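Local coordinates for protein alpha-L-rhamnosidase (Streptomyces avermitilis, PDB 3W5M) that hydrolyses terminal non-reducing alpha-L-rhamnose residues from alpha-L-rhamnosides, including citrus flavonoids and gum arabic, at residues Arg5-Ser10 / Pro30-Ala35; Asp69-Pro74 / Ser962-Val967; Glu131-Glu136 / Gly171-Ile176; Arg204-Ile209 / Val295-Ser300. All coordinates share one frame; numbering follows the deposited sequence.

How the interactions relate
The four contacts form two pairs on opposite sides of the chain's centre. Interaction 1 lies within the N-terminal immunoglobulin-like domain, and interaction 2, its centre about 10 Å away, joins that domain to the C-terminal one: strands 26-32 and 73-74 are neighbours in one sheet, and P30 also packs on the 962-965 turn. Interactions 3 and 4, with centres about 8 Å apart, lie in CBM67, where strands 171-179 and 207-210 are adjacent. The pairs are more than 50 Å apart, centre to centre. Interaction 1 closes first along the chain; interaction 2 spans almost everything else, interactions 3 and 4 included, so it brings the two ends of this multidomain enzyme together.

Interaction 1. Residues Arg5-Ser10 / Pro30-Ala35; sequences RVTSPS and PMASAA
R5 and A32 form an antiparallel hydrogen-bonded pair, followed by the non-hydrogen-bonded pair V6 and M31, whose CA atoms lie 4.4 Å apart. R5 N donates to A32 O at 3.1 Å, and A32 N returns a bond to R5 O at 2.9 Å. Beyond the pair, T7 N reaches P30 O at 2.9 Å, tilted from the carbonyl plane, and carries the ladder past the end of the short strand 5-6. The P30 ring lies against the T7 carbonyl, with CD 3.4 Å from T7 O. On the V6 face, V6 CG2 meets M31 CG at 3.9 Å, the side chains crossing at a slant. On the R5 face, the arginine chain is extended from CG to NE and brings NH1 to 3.7 Å from A32 CB, while T7 CG2 lies over one face of the guanidinium, toward its rim. A water at the guanidinium edge links NH1 to A32 O. The ladder joins strand 5-6 to strand 26-32 in the N-terminal immunoglobulin-like domain; M31 packs on V92 and P9 on W88, both in strand 85-94 of the domain's other sheet, and S10 continues the pairing through its backbone bond to S28 of strand 26-32.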
# COMPACT_ATOMS: atom_id res chain seq x y z
N ARG A 5 27.18 8.60 -25.47
CA ARG A 5 25.92 9.31 -25.69
C ARG A 5 24.97 9.19 -24.50
O ARG A 5 24.97 8.19 -23.82
CB ARG A 5 25.24 8.83 -26.99
CG ARG A 5 24.40 7.58 -26.89
CD ARG A 5 23.86 7.18 -28.27
NE ARG A 5 22.76 6.22 -28.18
CZ ARG A 5 22.91 4.91 -27.97
NH1 ARG A 5 24.12 4.38 -27.82
NH2 ARG A 5 21.85 4.11 -27.90
N VAL A 6 24.15 10.22 -24.26
CA VAL A 6 23.21 10.20 -23.14
C VAL A 6 21.94 9.49 -23.57
O VAL A 6 21.42 9.77 -24.65
CB VAL A 6 22.96 11.62 -22.57
CG1 VAL A 6 21.74 11.65 -21.66
CG2 VAL A 6 24.20 12.12 -21.83
N THR A 7 21.47 8.55 -22.76
CA THR A 7 20.24 7.81 -23.07
C THR A 7 19.28 7.94 -21.90
O THR A 7 19.70 7.80 -20.75
CB THR A 7 20.50 6.29 -23.30
OG1 THR A 7 21.08 5.72 -22.12
CG2 THR A 7 21.45 6.07 -24.44
N SER A 8 18.01 8.21 -22.17
CA SER A 8 16.97 8.22 -21.11
C SER A 8 17.26 9.18 -19.95
O SER A 8 17.28 8.76 -18.78
CB SER A 8 16.71 6.81 -20.56
OG SER A 8 16.12 6.00 -21.55
N PRO A 9 17.45 10.47 -20.25
CA PRO A 9 17.68 11.33 -19.10
C PRO A 9 16.40 11.48 -18.26
O PRO A 9 15.29 11.33 -18.76
CB PRO A 9 18.11 12.65 -19.74
CG PRO A 9 17.44 12.67 -21.07
CD PRO A 9 17.34 11.23 -21.51
N SER A 10 16.56 11.73 -16.97
CA SER A 10 15.38 11.76 -16.09
C SER A 10 15.49 12.88 -15.07
O SER A 10 16.56 13.44 -14.84
CB SER A 10 15.19 10.41 -15.38
OG SER A 10 16.24 10.18 -14.45
N PRO A 30 21.96 8.61 -17.61
CA PRO A 30 22.63 7.36 -17.96
C PRO A 30 23.32 7.54 -19.32
O PRO A 30 22.81 8.26 -20.20
CB PRO A 30 21.47 6.35 -18.07
CG PRO A 30 20.29 6.99 -17.40
CD PRO A 30 20.50 8.47 -17.51
N MET A 31 24.49 6.95 -19.49
CA MET A 31 25.20 7.06 -20.77
C MET A 31 25.44 5.67 -21.37
O MET A 31 25.46 4.68 -20.66
CB MET A 31 26.51 7.80 -20.58
CG MET A 31 26.36 9.30 -20.31
SD MET A 31 27.82 9.92 -19.41
CE MET A 31 27.52 9.29 -17.76
N ALA A 32 25.60 5.61 -22.69
CA ALA A 32 25.88 4.34 -23.37
C ALA A 32 27.09 4.49 -24.26
O ALA A 32 27.31 5.56 -24.84
CB ALA A 32 24.67 3.89 -24.19
N SER A 33 27.90 3.44 -24.34
CA SER A 33 29.08 3.47 -25.22
C SER A 33 29.43 2.05 -25.59
O SER A 33 29.51 1.20 -24.70
CB SER A 33 30.28 4.10 -24.50
OG SER A 33 31.53 3.78 -25.13
N ALA A 34 29.66 1.82 -26.87
CA ALA A 34 30.16 0.51 -27.35
C ALA A 34 31.63 0.24 -26.93
O ALA A 34 32.04 -0.92 -26.83
CB ALA A 34 29.99 0.38 -28.86
N ALA A 35 32.41 1.29 -26.66
CA ALA A 35 33.80 1.16 -26.18
C ALA A 35 33.87 1.00 -24.66
O ALA A 35 33.18 1.71 -23.94
CB ALA A 35 34.61 2.38 -26.59
O HOH W 1 26.92 5.77 -27.82

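Interaction 2. Residues Asp69-Pro74 / Ser962-Val967; sequences DSVLVP and SLHGPV
V71 and H964 meet through complementary torsions. In V71, CG1 is anti to the backbone N (chi1 158°), which leaves CG2 beside that N and directed at the imidazole. H964 has CG opposite its own carbonyl carbon, and a chi2 of -85° turns the ring broadside to the valine. V71 CG2 therefore sits over one face, 3.7 Å from the H964 ring centroid and 20° off the normal, a CH-pi contact displaced toward ND1 and CE1. The other branch, V71 CG1, reaches L963 CD1 at 3.6 Å, and L72 CD1 adds a looser contact to the same methyl. S70 OG stands at the edge of the imidazole, near its plane; it is hydrogen-bonded to N987 ND2 and lies 2.7 Å from a water oxygen that makes a weak bond with H964 ND1.

L963 and H964 form the centre of a type I turn from S962 to G965. S962 OG donates to a lone pair of G965 O at 2.7 Å, and the backbone angles of G965 call for glycine. On the other segment, L72 and V73 both face L27 in a G1 beta bulge. With the imidazole of H964 cut back to an alanine, V71 CG2 would probably face a gap and the water on S70 would lose its weak second partner. Between 69-74 and 962-967 themselves the contact rests on methyl and ring packing and a weak water link; a direct polar tie to the C-terminal domain comes from the S70 bond to N987.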
# COMPACT_ATOMS: atom_id res chain seq x y z
N ASP A 69 29.93 13.38 -11.55
CA ASP A 69 28.54 13.13 -11.13
C ASP A 69 27.62 13.07 -12.35
O ASP A 69 27.61 13.97 -13.18
CB ASP A 69 28.04 14.24 -10.21
CG ASP A 69 28.67 14.18 -8.82
OD1 ASP A 69 29.11 13.10 -8.38
OD2 ASP A 69 28.68 15.23 -8.16
N SER A 70 26.84 12.00 -12.44
CA SER A 70 25.92 11.84 -13.58
C SER A 70 24.51 11.41 -13.16
O SER A 70 23.60 11.24 -14.01
CB SER A 70 26.52 10.89 -14.62
OG SER A 70 26.68 9.56 -14.12
N VAL A 71 24.33 11.29 -11.85
CA VAL A 71 23.07 10.81 -11.29
C VAL A 71 22.64 11.72 -10.15
O VAL A 71 23.44 12.04 -9.24
CB VAL A 71 23.23 9.31 -10.87
CG1 VAL A 71 22.22 8.88 -9.82
CG2 VAL A 71 23.17 8.41 -12.11
N LEU A 72 21.38 12.16 -10.22
CA LEU A 72 20.72 12.99 -9.18
C LEU A 72 21.45 14.32 -8.93
O LEU A 72 21.67 14.73 -7.77
CB LEU A 72 20.54 12.21 -7.86
CG LEU A 72 19.67 10.95 -7.96
CD1 LEU A 72 19.75 10.15 -6.66
CD2 LEU A 72 18.25 11.34 -8.29
N VAL A 73 21.84 14.97 -10.02
CA VAL A 73 22.51 16.28 -9.96
C VAL A 73 21.44 17.36 -9.82
O VAL A 73 20.56 17.49 -10.69
CB VAL A 73 23.38 16.53 -11.21
CG1 VAL A 73 24.05 17.91 -11.12
CG2 VAL A 73 24.40 15.43 -11.38
N PRO A 74 21.47 18.14 -8.72
CA PRO A 74 20.40 19.13 -8.52
C PRO A 74 20.47 20.30 -9.46
O PRO A 74 21.54 20.90 -9.68
CB PRO A 74 20.59 19.62 -7.07
CG PRO A 74 21.91 19.11 -6.63
CD PRO A 74 22.39 18.04 -7.56
N SER A 962 19.96 -0.10 -12.97
CA SER A 962 20.49 0.88 -12.01
C SER A 962 20.25 2.30 -12.52
O SER A 962 19.94 2.50 -13.70
CB SER A 962 21.99 0.64 -11.75
OG SER A 962 22.77 1.27 -12.73
N LEU A 963 20.46 3.30 -11.65
CA LEU A 963 20.36 4.71 -12.10
C LEU A 963 21.38 5.10 -13.21
O LEU A 963 21.07 5.96 -14.05
CB LEU A 963 20.44 5.72 -10.94
CG LEU A 963 19.46 5.51 -9.77
CD1 LEU A 963 19.45 6.73 -8.85
CD2 LEU A 963 18.05 5.25 -10.29
N HIS A 964 22.54 4.43 -13.23
CA HIS A 964 23.54 4.66 -14.26
C HIS A 964 23.24 3.89 -15.56
O HIS A 964 23.92 4.08 -16.55
CB HIS A 964 24.92 4.29 -13.75
CG HIS A 964 25.37 5.12 -12.58
ND1 HIS A 964 25.97 6.35 -12.73
CD2 HIS A 964 25.31 4.88 -11.25
CE1 HIS A 964 26.27 6.84 -11.53
NE2 HIS A 964 25.87 5.97 -10.62
N GLY A 965 22.22 3.04 -15.53
CA GLY A 965 21.84 2.19 -16.68
C GLY A 965 21.97 0.71 -16.33
O GLY A 965 22.23 0.34 -15.16
N PRO A 966 21.81 -0.17 -17.33
CA PRO A 966 21.73 -1.60 -17.00
C PRO A 966 23.06 -2.22 -16.51
O PRO A 966 24.13 -1.95 -17.06
CB PRO A 966 21.24 -2.25 -18.31
CG PRO A 966 21.62 -1.29 -19.39
CD PRO A 966 21.67 0.09 -18.78
N VAL A 967 22.95 -3.00 -15.45
CA VAL A 967 24.04 -3.81 -14.96
C VAL A 967 23.60 -5.26 -15.18
O VAL A 967 22.64 -5.71 -14.57
CB VAL A 967 24.33 -3.54 -13.48
CG1 VAL A 967 25.41 -4.48 -12.95
CG2 VAL A 967 24.78 -2.09 -13.32
O HOH W 2 25.02 7.98 -15.62

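Interaction 3. Residues Glu131-Glu136 / Gly171-Ile176; sequences EAPSLE and GATLAI
P133 supplies the ring of this contact, and its CB-CG side is turned to T173 OG1, with CG the nearer atom at 3.7 Å. The ring and the threonine side chain cross at about a right angle. Both segments lie in CBM67, a beta-jelly roll, where the loop after helix 127-130 runs beside strand 171-179; the touching parts diverge by 31°. T173 OG1 occupies the position between the backbone N and the carbonyl carbon (chi1 62°), and this rotation points the hydroxyl oxygen at the proline. Two residues along, on the same face of the strand, A175 CB receives L135, whose CD2 comes within 4.0 Å of it and within 3.8 Å of A175 O. L135 also touches I237 and W287, so the leucine lies over the face of the sheet, across A175 and I237, with W287 of a loop beside it. Its side chain is about 9 Å from that of W203, a rhamnose-binding residue. L174 and I176 point the other way, both packing on V184 of strand 181-186. No hydrogen bond crosses between the segments. The contact buries one polar atom, P133 O, which rests 3.9 Å from A175 CB and has no hydrogen-bonding partner in the model.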
# COMPACT_ATOMS: atom_id res chain seq x y z
N GLU A 131 -24.79 11.48 4.63
CA GLU A 131 -25.14 10.90 5.92
C GLU A 131 -26.19 9.82 5.75
O GLU A 131 -27.14 9.98 4.99
CB GLU A 131 -25.64 11.96 6.90
CG GLU A 131 -24.56 12.47 7.83
CD GLU A 131 -23.68 13.50 7.17
OE1 GLU A 131 -24.05 14.70 7.21
OE2 GLU A 131 -22.61 13.11 6.63
N ALA A 132 -26.01 8.72 6.47
CA ALA A 132 -27.04 7.69 6.53
C ALA A 132 -28.25 8.29 7.22
O ALA A 132 -28.11 9.21 8.06
CB ALA A 132 -26.53 6.48 7.29
N PRO A 133 -29.46 7.79 6.87
CA PRO A 133 -30.66 8.05 7.66
C PRO A 133 -30.27 7.89 9.13
O PRO A 133 -29.65 6.90 9.47
CB PRO A 133 -31.58 6.91 7.23
CG PRO A 133 -31.23 6.69 5.79
CD PRO A 133 -29.75 6.96 5.68
N SER A 134 -30.57 8.88 9.97
CA SER A 134 -30.06 8.89 11.34
C SER A 134 -31.11 8.52 12.41
O SER A 134 -32.31 8.47 12.15
CB SER A 134 -29.50 10.27 11.68
OG SER A 134 -30.53 11.11 12.15
N LEU A 135 -30.63 8.29 13.62
CA LEU A 135 -31.49 7.86 14.72
C LEU A 135 -32.02 9.03 15.54
O LEU A 135 -32.76 8.83 16.52
CB LEU A 135 -30.71 6.89 15.60
CG LEU A 135 -30.32 5.59 14.89
CD1 LEU A 135 -29.39 4.83 15.82
CD2 LEU A 135 -31.57 4.77 14.55
N GLU A 136 -31.66 10.25 15.14
CA GLU A 136 -32.06 11.48 15.84
C GLU A 136 -33.58 11.63 15.82
O GLU A 136 -34.24 11.38 14.82
CB GLU A 136 -31.40 12.70 15.18
CG GLU A 136 -29.89 12.56 15.11
CD GLU A 136 -29.15 13.86 14.83
OE1 GLU A 136 -29.66 14.95 15.20
OE2 GLU A 136 -28.04 13.78 14.27
N GLY A 171 -39.87 5.39 -1.52
CA GLY A 171 -38.66 4.85 -0.88
C GLY A 171 -38.89 4.60 0.60
O GLY A 171 -39.71 5.29 1.22
N ALA A 172 -38.20 3.61 1.16
CA ALA A 172 -38.35 3.29 2.58
C ALA A 172 -37.04 2.73 3.10
O ALA A 172 -36.46 1.83 2.50
CB ALA A 172 -39.48 2.29 2.81
N THR A 173 -36.58 3.27 4.22
CA THR A 173 -35.35 2.76 4.85
C THR A 173 -35.58 2.56 6.34
O THR A 173 -36.35 3.31 6.96
CB THR A 173 -34.14 3.69 4.69
OG1 THR A 173 -34.42 4.96 5.33
CG2 THR A 173 -33.78 3.88 3.20
N LEU A 174 -34.93 1.54 6.88
CA LEU A 174 -34.97 1.28 8.31
C LEU A 174 -33.56 1.36 8.87
O LEU A 174 -32.67 0.65 8.41
CB LEU A 174 -35.58 -0.10 8.59
CG LEU A 174 -35.60 -0.51 10.07
CD1 LEU A 174 -36.56 0.35 10.87
CD2 LEU A 174 -35.96 -2.00 10.22
N ALA A 175 -33.35 2.23 9.86
CA ALA A 175 -32.08 2.26 10.59
C ALA A 175 -32.41 1.70 11.98
O ALA A 175 -33.42 2.05 12.57
CB ALA A 175 -31.57 3.69 10.72
N ILE A 176 -31.57 0.79 12.47
CA ILE A 176 -31.92 0.06 13.69
C ILE A 176 -30.63 -0.38 14.40
O ILE A 176 -29.64 -0.74 13.77
CB ILE A 176 -32.85 -1.14 13.38
CG1 ILE A 176 -33.28 -1.90 14.65
CG2 ILE A 176 -32.18 -2.10 12.40
CD1 ILE A 176 -34.55 -2.72 14.51

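Interaction 4. Residues Arg204-Ile209 / Val295-Ser300; sequences RRPAVI and VAPVAS
P206 presents its ring carbons one after another to the 295-297 backbone and side chains. CB lies 4.0 Å from P297 CG, bringing the two proline rings together. The next atom, CG, lies 3.8 Å from P297 N; it also comes up against V295 CG1, though the modelled separation there is too short to be trusted. CD, at the far side of the ring, meets A296 O at 3.8 Å. P206 thus packs between V295 and P297. Two residues along, V208 has CG1 anti to its backbone N (chi1 180°), which places CG2 against the second proline: it approaches P297 CB to 3.3 Å, a tight fit in which the side chains cross at about a right angle.

No direct hydrogen bond crosses between the segments; two waters bridge them. One donates to both R204 O and A296 O; the other donates to P206 O and accepts from V298 N at 3.3 Å. A glycine in place of P206 would probably open a gap between V295 and P297 and let the chain leading into the strand flex more freely.

R204 forms a salt bridge with E201, next to the rhamnose-binding W203, and V295 packs on W203 itself while its carbonyl is bonded to W287 NE1. Strand 207-210 is the outermost strand of its CBM67 sheet, beside strand 171-179, where P206 touches S177 and V208 touches A175; the 295-300 loop lies over the face of the sheet that carries P206, V208 and the overlying L135, on its way to strand 303-311.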
# COMPACT_ATOMS: atom_id res chain seq x y z
N ARG A 204 -23.19 -0.08 18.89
CA ARG A 204 -22.40 1.02 18.35
C ARG A 204 -22.54 1.22 16.86
O ARG A 204 -22.20 2.30 16.35
CB ARG A 204 -20.92 0.80 18.64
CG ARG A 204 -20.57 0.80 20.11
CD ARG A 204 -19.05 0.71 20.27
NE ARG A 204 -18.68 0.47 21.65
CZ ARG A 204 -18.59 1.41 22.58
NH1 ARG A 204 -18.83 2.68 22.29
NH2 ARG A 204 -18.24 1.06 23.81
N ARG A 205 -23.00 0.18 16.16
CA ARG A 205 -22.97 0.17 14.69
C ARG A 205 -24.33 -0.14 14.13
O ARG A 205 -24.59 -1.28 13.71
CB ARG A 205 -21.89 -0.79 14.14
CG ARG A 205 -20.46 -0.37 14.50
CD ARG A 205 -19.41 -1.42 14.19
NE ARG A 205 -19.67 -2.69 14.85
CZ ARG A 205 -19.29 -3.00 16.09
NH1 ARG A 205 -18.61 -2.12 16.83
NH2 ARG A 205 -19.59 -4.19 16.59
N PRO A 206 -25.23 0.86 14.15
CA PRO A 206 -26.57 0.69 13.55
C PRO A 206 -26.51 0.24 12.10
O PRO A 206 -25.64 0.68 11.35
CB PRO A 206 -27.18 2.10 13.62
CG PRO A 206 -26.42 2.80 14.67
CD PRO A 206 -25.05 2.19 14.73
N ALA A 207 -27.44 -0.63 11.71
CA ALA A 207 -27.61 -1.05 10.32
C ALA A 207 -28.67 -0.18 9.66
O ALA A 207 -29.66 0.24 10.30
CB ALA A 207 -28.01 -2.51 10.25
N VAL A 208 -28.47 0.07 8.36
CA VAL A 208 -29.47 0.73 7.54
C VAL A 208 -29.91 -0.24 6.43
O VAL A 208 -29.07 -0.75 5.70
CB VAL A 208 -28.93 2.04 6.92
CG1 VAL A 208 -30.00 2.72 6.06
CG2 VAL A 208 -28.51 3.00 8.02
N ILE A 209 -31.21 -0.49 6.33
CA ILE A 209 -31.75 -1.52 5.43
C ILE A 209 -32.80 -0.88 4.53
O ILE A 209 -33.68 -0.18 5.01
CB ILE A 209 -32.46 -2.67 6.20
CG1 ILE A 209 -31.56 -3.26 7.30
CG2 ILE A 209 -32.91 -3.79 5.24
CD1 ILE A 209 -31.91 -2.77 8.69
N VAL A 295 -24.98 7.64 18.82
CA VAL A 295 -24.78 6.55 17.87
C VAL A 295 -25.38 6.89 16.50
O VAL A 295 -26.50 7.37 16.42
CB VAL A 295 -25.39 5.25 18.46
CG1 VAL A 295 -25.74 4.27 17.38
CG2 VAL A 295 -24.42 4.62 19.44
N ALA A 296 -24.61 6.67 15.43
CA ALA A 296 -25.10 6.92 14.06
C ALA A 296 -24.69 5.83 13.08
O ALA A 296 -23.57 5.32 13.15
CB ALA A 296 -24.62 8.28 13.54
N PRO A 297 -25.59 5.48 12.15
CA PRO A 297 -25.21 4.55 11.08
C PRO A 297 -24.15 5.23 10.21
O PRO A 297 -24.12 6.46 10.13
CB PRO A 297 -26.51 4.39 10.26
CG PRO A 297 -27.59 5.07 11.01
CD PRO A 297 -26.97 5.98 12.03
N VAL A 298 -23.29 4.44 9.59
CA VAL A 298 -22.22 4.93 8.72
C VAL A 298 -22.68 4.86 7.26
O VAL A 298 -23.17 3.84 6.83
CB VAL A 298 -20.94 4.11 8.92
CG1 VAL A 298 -19.86 4.53 7.92
CG2 VAL A 298 -20.43 4.27 10.35
N ALA A 299 -22.53 5.94 6.51
CA ALA A 299 -22.83 5.88 5.08
C ALA A 299 -21.49 6.05 4.37
O ALA A 299 -20.64 6.81 4.80
CB ALA A 299 -23.82 6.96 4.67
N SER A 300 -21.29 5.32 3.28
CA SER A 300 -20.02 5.38 2.59
C SER A 300 -20.21 5.55 1.09
O SER A 300 -19.48 4.96 0.33
CB SER A 300 -19.25 4.09 2.88
OG SER A 300 -18.91 4.00 4.26
O HOH W 3 -21.93 3.29 13.53
O HOH W 4 -23.00 1.76 11.43